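Local coordinates for G-protein alpha subunit Galpha7 (Naegleria fowleri, PDB 6NE6), which probably binds and hydrolyses GTP as the alpha subunit of a heterotrimeric G protein, switching signalling on and off inside the amoeba, at residues A[168-173]-A[321-326]; A[244-249]-A[316-321]; A[299-304]-A[312-317]. One frame throughout, in Å; residues are numbered along the deposited sequence.

Interaction 1. Residues A[168-173]-A[321-326]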
# COMPACT_ATOMS: atom_id res chain seq x y z
N PHE A 168 4.21 -14.20 -16.37
CA PHE A 168 4.88 -13.41 -17.39
C PHE A 168 6.14 -14.15 -17.81
O PHE A 168 6.59 -15.08 -17.14
CB PHE A 168 5.23 -12.00 -16.90
CG PHE A 168 6.17 -11.95 -15.73
CD1 PHE A 168 7.53 -11.73 -15.91
CD2 PHE A 168 5.69 -12.09 -14.43
CE1 PHE A 168 8.40 -11.66 -14.81
CE2 PHE A 168 6.55 -12.03 -13.33
CZ PHE A 168 7.90 -11.80 -13.52
N THR A 169 6.69 -13.73 -18.93
CA THR A 169 7.93 -14.29 -19.44
C THR A 169 8.99 -13.21 -19.41
O THR A 169 8.73 -12.06 -19.79
CB THR A 169 7.74 -14.86 -20.86
OG1 THR A 169 6.87 -16.00 -20.78
CG2 THR A 169 9.07 -15.31 -21.47
N PHE A 170 10.17 -13.57 -18.92
CA PHE A 170 11.30 -12.65 -18.83
C PHE A 170 12.54 -13.38 -19.29
O PHE A 170 12.82 -14.48 -18.80
CB PHE A 170 11.47 -12.13 -17.41
CG PHE A 170 12.66 -11.27 -17.22
CD1 PHE A 170 12.67 -9.96 -17.69
CD2 PHE A 170 13.78 -11.75 -16.57
CE1 PHE A 170 13.78 -9.16 -17.50
CE2 PHE A 170 14.89 -10.95 -16.39
CZ PHE A 170 14.88 -9.65 -16.86
N LYS A 171 13.28 -12.78 -20.22
CA LYS A 171 14.42 -13.42 -20.88
C LYS A 171 14.08 -14.85 -21.29
O LYS A 171 14.83 -15.79 -21.03
CB LYS A 171 15.66 -13.37 -19.98
CG LYS A 171 16.13 -11.95 -19.71
CD LYS A 171 17.45 -11.93 -18.96
CE LYS A 171 17.90 -10.50 -18.67
NZ LYS A 171 19.15 -10.46 -17.85
N ASN A 172 12.92 -15.00 -21.93
CA ASN A 172 12.44 -16.27 -22.48
C ASN A 172 12.23 -17.35 -21.41
O ASN A 172 12.27 -18.54 -21.73
CB ASN A 172 13.37 -16.78 -23.58
CG ASN A 172 13.55 -15.77 -24.69
OD1 ASN A 172 14.67 -15.35 -24.98
ND2 ASN A 172 12.45 -15.35 -25.30
N LEU A 173 12.00 -16.96 -20.16
CA LEU A 173 11.72 -17.93 -19.10
C LEU A 173 10.45 -17.54 -18.35
O LEU A 173 10.17 -16.34 -18.17
CB LEU A 173 12.89 -18.05 -18.12
CG LEU A 173 14.13 -18.64 -18.79
CD1 LEU A 173 15.36 -18.41 -17.95
CD2 LEU A 173 13.89 -20.12 -19.04
N ASP A 321 18.41 -10.84 -11.32
CA ASP A 321 19.22 -11.44 -10.27
C ASP A 321 18.75 -12.84 -9.93
O ASP A 321 19.57 -13.73 -9.66
CB ASP A 321 19.21 -10.56 -9.03
CG ASP A 321 20.16 -11.06 -7.98
OD1 ASP A 321 21.37 -11.08 -8.24
OD2 ASP A 321 19.69 -11.48 -6.91
N ILE A 322 17.43 -13.06 -9.93
CA ILE A 322 16.91 -14.41 -9.71
C ILE A 322 17.50 -15.37 -10.74
O ILE A 322 17.95 -16.47 -10.41
CB ILE A 322 15.38 -14.43 -9.75
CG1 ILE A 322 14.81 -13.77 -8.50
CG2 ILE A 322 14.88 -15.86 -9.86
CD1 ILE A 322 13.31 -13.50 -8.61
N LEU A 323 17.49 -14.95 -12.00
CA LEU A 323 18.03 -15.81 -13.06
C LEU A 323 19.51 -16.05 -12.86
O LEU A 323 20.01 -17.15 -13.12
CB LEU A 323 17.76 -15.19 -14.43
CG LEU A 323 16.31 -15.25 -14.93
CD1 LEU A 323 16.22 -14.74 -16.34
CD2 LEU A 323 15.80 -16.69 -14.84
N SER A 324 20.24 -15.03 -12.39
CA SER A 324 21.69 -15.20 -12.23
C SER A 324 22.02 -16.19 -11.13
O SER A 324 23.05 -16.86 -11.20
CB SER A 324 22.35 -13.84 -11.96
OG SER A 324 22.18 -13.44 -10.62
N ALA A 325 21.15 -16.32 -10.13
CA ALA A 325 21.34 -17.28 -9.04
C ALA A 325 20.86 -18.68 -9.37
O ALA A 325 21.18 -19.62 -8.63
CB ALA A 325 20.62 -16.78 -7.78
N GLU A 326 20.13 -18.86 -10.48
CA GLU A 326 19.55 -20.16 -10.80
C GLU A 326 20.63 -21.23 -10.93
O GLU A 326 20.44 -22.36 -10.45
CB GLU A 326 18.74 -20.04 -12.10
CG GLU A 326 18.06 -21.32 -12.56
CD GLU A 326 17.09 -21.06 -13.71
OE1 GLU A 326 16.22 -20.18 -13.56
OE2 GLU A 326 17.20 -21.72 -14.76
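Leu323 fits its two methyl groups against the hairpin turn that follows strand 163-170, and it supplies almost all of the helix side of this small contact of 167 Å². The tight part is apolar. CD2 of Leu323 lies 3.6 Å from CD1 of Leu173, while CD1 of Leu323 serves two neighbours at once, 3.9 Å from Phe170 CD2 and 3.9 Å from Lys171 CB. Phe170 holds its CG anti to the backbone N (chi1 176°), which brings its ring obliquely against that methyl. The type I' turn from Phe170 to Leu173, closed by reciprocal backbone bonds, makes a two-residue beta hairpin of strands 163-170 and 173-180 and sets all three side chains toward the helix.

The looser side is polar and lies at the surface. The extended Lys171 chain runs past the Phe170 ring, with its CG 3.7 Å above one face near the rim, and its NZ makes a weak hydrogen bond to Ser320. Glu326 forms a long, weak ion pair with Lys10.

Phe175, on strand 173-180, touches both Phe170 and Leu323, so the C-terminal part of helix 308-326 rests on the edge hairpin of what is probably the Ras-like GTPase domain.

Interaction 2. Residues A[244-249]-A[316-321]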
# COMPACT_ATOMS: atom_id res chain seq x y z
N TYR A 244 14.17 -11.07 -1.05
CA TYR A 244 14.50 -9.68 -1.31
C TYR A 244 13.70 -8.78 -0.39
O TYR A 244 12.54 -9.06 -0.09
CB TYR A 244 14.19 -9.31 -2.76
CG TYR A 244 14.98 -10.10 -3.77
CD1 TYR A 244 16.19 -9.60 -4.26
CD2 TYR A 244 14.53 -11.32 -4.24
CE1 TYR A 244 16.93 -10.31 -5.18
CE2 TYR A 244 15.28 -12.04 -5.16
CZ TYR A 244 16.48 -11.53 -5.62
OH TYR A 244 17.20 -12.25 -6.55
N LEU A 245 14.32 -7.69 0.07
CA LEU A 245 13.62 -6.67 0.84
C LEU A 245 13.33 -5.49 -0.09
O LEU A 245 14.26 -4.94 -0.70
CB LEU A 245 14.44 -6.21 2.04
CG LEU A 245 13.79 -5.08 2.87
CD1 LEU A 245 12.46 -5.54 3.50
CD2 LEU A 245 14.76 -4.57 3.93
N LEU A 246 12.06 -5.11 -0.20
CA LEU A 246 11.64 -3.97 -1.01
C LEU A 246 11.15 -2.87 -0.06
O LEU A 246 10.14 -3.06 0.63
CB LEU A 246 10.54 -4.37 -1.99
CG LEU A 246 10.98 -4.90 -3.34
CD1 LEU A 246 11.80 -6.18 -3.20
CD2 LEU A 246 9.74 -5.12 -4.19
N LEU A 247 11.85 -1.75 -0.03
CA LEU A 247 11.44 -0.61 0.80
C LEU A 247 10.63 0.29 -0.12
O LEU A 247 11.19 1.00 -0.97
CB LEU A 247 12.66 0.08 1.42
CG LEU A 247 13.42 -0.83 2.40
CD1 LEU A 247 14.75 -0.22 2.87
CD2 LEU A 247 12.55 -1.18 3.60
N ASN A 248 9.31 0.23 0.03
CA ASN A 248 8.34 0.78 -0.89
C ASN A 248 7.90 2.17 -0.44
O ASN A 248 8.25 2.65 0.65
CB ASN A 248 7.15 -0.19 -1.00
CG ASN A 248 6.16 0.20 -2.08
OD1 ASN A 248 6.51 0.76 -3.12
ND2 ASN A 248 4.89 -0.11 -1.83
N LYS A 249 7.13 2.83 -1.30
CA LYS A 249 6.64 4.20 -1.06
C LYS A 249 7.79 5.19 -0.92
O LYS A 249 7.69 6.17 -0.18
CB LYS A 249 5.70 4.25 0.15
CG LYS A 249 4.59 3.20 0.11
CD LYS A 249 3.60 3.38 1.25
CE LYS A 249 2.52 2.30 1.22
NZ LYS A 249 1.48 2.57 2.27
N GLU A 316 12.76 -5.70 -12.99
CA GLU A 316 13.70 -6.27 -13.95
C GLU A 316 15.05 -6.56 -13.28
O GLU A 316 15.70 -7.56 -13.60
CB GLU A 316 13.88 -5.31 -15.13
N GLN A 317 15.49 -5.68 -12.38
CA GLN A 317 16.71 -5.97 -11.63
C GLN A 317 16.55 -7.23 -10.79
O GLN A 317 17.44 -8.08 -10.74
CB GLN A 317 17.08 -4.80 -10.73
CG GLN A 317 17.52 -3.53 -11.41
CD GLN A 317 17.78 -2.45 -10.38
OE1 GLN A 317 16.88 -1.68 -10.04
NE2 GLN A 317 18.99 -2.42 -9.84
N ILE A 318 15.40 -7.35 -10.13
CA ILE A 318 15.14 -8.52 -9.29
C ILE A 318 15.08 -9.78 -10.13
O ILE A 318 15.72 -10.78 -9.81
CB ILE A 318 13.84 -8.31 -8.48
CG1 ILE A 318 14.03 -7.14 -7.50
CG2 ILE A 318 13.46 -9.60 -7.78
CD1 ILE A 318 12.75 -6.74 -6.79
N THR A 319 14.32 -9.76 -11.24
CA THR A 319 14.20 -11.00 -12.01
C THR A 319 15.52 -11.37 -12.67
O THR A 319 15.85 -12.56 -12.77
CB THR A 319 13.07 -10.91 -13.05
OG1 THR A 319 13.30 -9.80 -13.91
CG2 THR A 319 11.72 -10.73 -12.34
N SER A 320 16.30 -10.38 -13.09
CA SER A 320 17.63 -10.68 -13.61
C SER A 320 18.49 -11.34 -12.55
O SER A 320 19.21 -12.31 -12.83
CB SER A 320 18.31 -9.42 -14.13
OG SER A 320 17.63 -8.91 -15.26
N ASP A 321 18.41 -10.84 -11.32
CA ASP A 321 19.22 -11.44 -10.27
C ASP A 321 18.75 -12.84 -9.93
O ASP A 321 19.57 -13.73 -9.66
CB ASP A 321 19.21 -10.56 -9.03
CG ASP A 321 20.16 -11.06 -7.98
OD1 ASP A 321 21.37 -11.08 -8.24
OD2 ASP A 321 19.69 -11.48 -6.91
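A methyl of Ile318 sits squarely over one face of the Tyr244 ring: CG2 stands 4.0 Å from the ring centroid and only 10° off its normal, a CH-pi contact centred on the face. The two side chains run alongside each other, heading opposite ways. Ile318 splits its work between branches, since CG2, anti to the backbone N, covers the ring, whereas CD1 at the end of the other branch meets Leu246 CD1 tip to tip at 3.8 Å.

The phenol end passes beyond the isoleucine to Asp321. Tyr244 OH donates a short hydrogen bond of 2.6 Å to Asp321 OD2, which lies near the ring plane, at its edge. Ring and carboxylate planes are 84° apart, and the hydroxyl uses the anti side of OD2. Asp321 has its CG anti to the backbone N, which carries the carboxylate to the phenol. The same OD2 also takes a salt bridge from Arg298, which probably stabilises the charged carboxylate and helps fix its rotation.

Strand 244-248 and helix 316-321 run antiparallel in this buried contact, their N-to-C directions 176° apart, as expected where a helix returns across a sheet of parallel strands in a P-loop NTPase fold. Strand 242-248 lies between strands 199-205 and 297-302, with helix 308-326 over one face and Tyr288 of helix 277-291 against Leu245 and Leu247.

Interaction 3. Residues A[299-304]-A[312-317]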
# COMPACT_ATOMS: atom_id res chain seq x y z
N ASP A 299 19.11 -9.23 -1.60
CA ASP A 299 19.40 -7.82 -1.87
C ASP A 299 18.30 -6.96 -1.25
O ASP A 299 17.28 -7.47 -0.79
CB ASP A 299 19.53 -7.59 -3.38
CG ASP A 299 20.55 -6.52 -3.74
OD1 ASP A 299 20.91 -5.70 -2.87
OD2 ASP A 299 20.98 -6.51 -4.90
N VAL A 300 18.51 -5.65 -1.26
CA VAL A 300 17.55 -4.67 -0.77
C VAL A 300 17.35 -3.61 -1.85
O VAL A 300 18.34 -3.12 -2.41
CB VAL A 300 18.01 -4.01 0.55
CG1 VAL A 300 17.02 -2.93 0.97
CG2 VAL A 300 18.17 -5.04 1.67
N PHE A 301 16.10 -3.28 -2.15
CA PHE A 301 15.78 -2.32 -3.21
C PHE A 301 14.82 -1.27 -2.67
O PHE A 301 13.88 -1.59 -1.94
CB PHE A 301 15.12 -2.98 -4.45
CG PHE A 301 16.02 -3.92 -5.20
CD1 PHE A 301 16.79 -3.47 -6.26
CD2 PHE A 301 16.07 -5.27 -4.87
CE1 PHE A 301 17.62 -4.34 -6.96
CE2 PHE A 301 16.89 -6.15 -5.59
CZ PHE A 301 17.66 -5.68 -6.62
N PHE A 302 15.05 -0.01 -3.05
CA PHE A 302 14.06 1.03 -2.84
C PHE A 302 13.14 1.06 -4.04
O PHE A 302 13.60 0.90 -5.18
CB PHE A 302 14.72 2.40 -2.67
CG PHE A 302 15.63 2.49 -1.48
CD1 PHE A 302 15.11 2.62 -0.20
CD2 PHE A 302 17.01 2.45 -1.63
CE1 PHE A 302 15.93 2.72 0.90
CE2 PHE A 302 17.84 2.54 -0.53
CZ PHE A 302 17.30 2.67 0.73
N VAL A 303 11.85 1.31 -3.82
CA VAL A 303 10.91 1.34 -4.93
C VAL A 303 9.74 2.27 -4.61
O VAL A 303 9.44 2.55 -3.45
CB VAL A 303 10.41 -0.08 -5.28
CG1 VAL A 303 9.52 -0.62 -4.19
CG2 VAL A 303 9.69 -0.09 -6.63
N THR A 304 9.12 2.80 -5.66
CA THR A 304 7.84 3.50 -5.53
C THR A 304 6.87 2.75 -6.43
O THR A 304 6.89 2.93 -7.65
CB THR A 304 7.95 4.96 -5.92
OG1 THR A 304 8.90 5.60 -5.06
CG2 THR A 304 6.60 5.66 -5.75
N LYS A 312 8.83 -1.17 -12.78
CA LYS A 312 9.31 -2.03 -13.86
C LYS A 312 10.82 -2.19 -13.80
O LYS A 312 11.34 -3.30 -13.95
CB LYS A 312 8.88 -1.44 -15.21
CG LYS A 312 8.02 -2.34 -16.06
CD LYS A 312 7.35 -1.55 -17.18
CE LYS A 312 8.37 -0.83 -18.04
NZ LYS A 312 7.73 -0.06 -19.15
N GLU A 313 11.54 -1.08 -13.60
CA GLU A 313 12.99 -1.12 -13.57
C GLU A 313 13.49 -1.97 -12.41
O GLU A 313 14.40 -2.80 -12.57
CB GLU A 313 13.53 0.31 -13.49
CG GLU A 313 15.03 0.43 -13.38
CD GLU A 313 15.47 1.88 -13.40
OE1 GLU A 313 14.94 2.65 -14.23
OE2 GLU A 313 16.33 2.26 -12.57
N ARG A 314 12.91 -1.77 -11.22
CA ARG A 314 13.34 -2.54 -10.06
C ARG A 314 12.99 -4.01 -10.21
O ARG A 314 13.77 -4.89 -9.81
CB ARG A 314 12.71 -1.97 -8.79
CG ARG A 314 13.11 -0.53 -8.48
CD ARG A 314 14.53 -0.41 -7.92
NE ARG A 314 14.90 1.01 -7.82
CZ ARG A 314 15.46 1.69 -8.81
NH1 ARG A 314 15.76 1.08 -9.95
NH2 ARG A 314 15.75 2.98 -8.67
N LEU A 315 11.82 -4.31 -10.79
CA LEU A 315 11.44 -5.72 -10.93
C LEU A 315 12.32 -6.42 -11.95
O LEU A 315 12.63 -7.61 -11.79
CB LEU A 315 9.97 -5.83 -11.31
CG LEU A 315 9.04 -5.41 -10.16
CD1 LEU A 315 7.58 -5.41 -10.61
CD2 LEU A 315 9.22 -6.28 -8.93
N GLU A 316 12.76 -5.70 -12.99
CA GLU A 316 13.70 -6.27 -13.95
C GLU A 316 15.05 -6.56 -13.28
O GLU A 316 15.70 -7.56 -13.60
CB GLU A 316 13.88 -5.31 -15.13
N GLN A 317 15.49 -5.68 -12.38
CA GLN A 317 16.71 -5.97 -11.63
C GLN A 317 16.55 -7.23 -10.79
O GLN A 317 17.44 -8.08 -10.74
CB GLN A 317 17.08 -4.80 -10.73
CG GLN A 317 17.52 -3.53 -11.41
CD GLN A 317 17.78 -2.45 -10.38
OE1 GLN A 317 16.88 -1.68 -10.04
NE2 GLN A 317 18.99 -2.42 -9.84
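Arg314 reaches from the helix to the end of strand 297-302, where its NE donates a hydrogen bond of 2.9 Å to Phe302 O. The acceptor lies 4° out of the guanidinium plane, and the donor sits almost straight out from the carbonyl (C=O...N 170°). The N-H itself is bent, at 132°. A bend at the second side-chain torsion turns the arginine chain toward this oxygen. Its aliphatic part packs on the way: CG lies 3.9 Å from Val303 CG2, and CD approaches Phe301 CD1 at 4.2 Å.

Gln317, one turn further along the helix, brings its amide to the rim of the Phe301 ring. NE2 is near the ring plane, 3.7 Å from Phe301 CE1, while its CB also packs against that carbon.

Two helix residues position the guanidinium in the next shell. Arg314 NH1 forms a salt bridge of 2.9 Å with Glu313 OE2, entering from above the carboxylate plane. Arg314 NH1 also gives Gln317 OE1 a hydrogen bond of 3.0 Å, more bent than the salt bridge and, unlike the bond to Phe302 O, tilted out of the guanidinium plane. Phe301 in turn is backed by Tyr244 and Ile318.

The guanidinium is thus shared between a backbone carbonyl, a carboxylate and an amide. Its positive charge would probably be stabilised by Glu313, while the bond to Phe302 O directly couples the end of the edge strand to the helix that follows it.

Overall arrangement
From the N terminus, the chain first enters these contacts at 168-173, whose partner 321-326 closes interaction 1 across 147 intervening residues. Inside that span lies interaction 2, joining 244-249 to 316-321. Interaction 3 closes the shortest loop, of seven residues, between 299-304 and 312-317. It too nests inside interaction 1, while overlapping interaction 2 on the helix through Glu316 and Gln317. All three thus fasten helix 308-326 to one mixed sheet. Interactions 2 and 3 reach neighbouring strands, joined by Leu247 N to Phe301 O (2.8 Å), whereas interaction 1 reaches the hairpin at the other edge; Phe170 there also packs on Thr319 and Ser320.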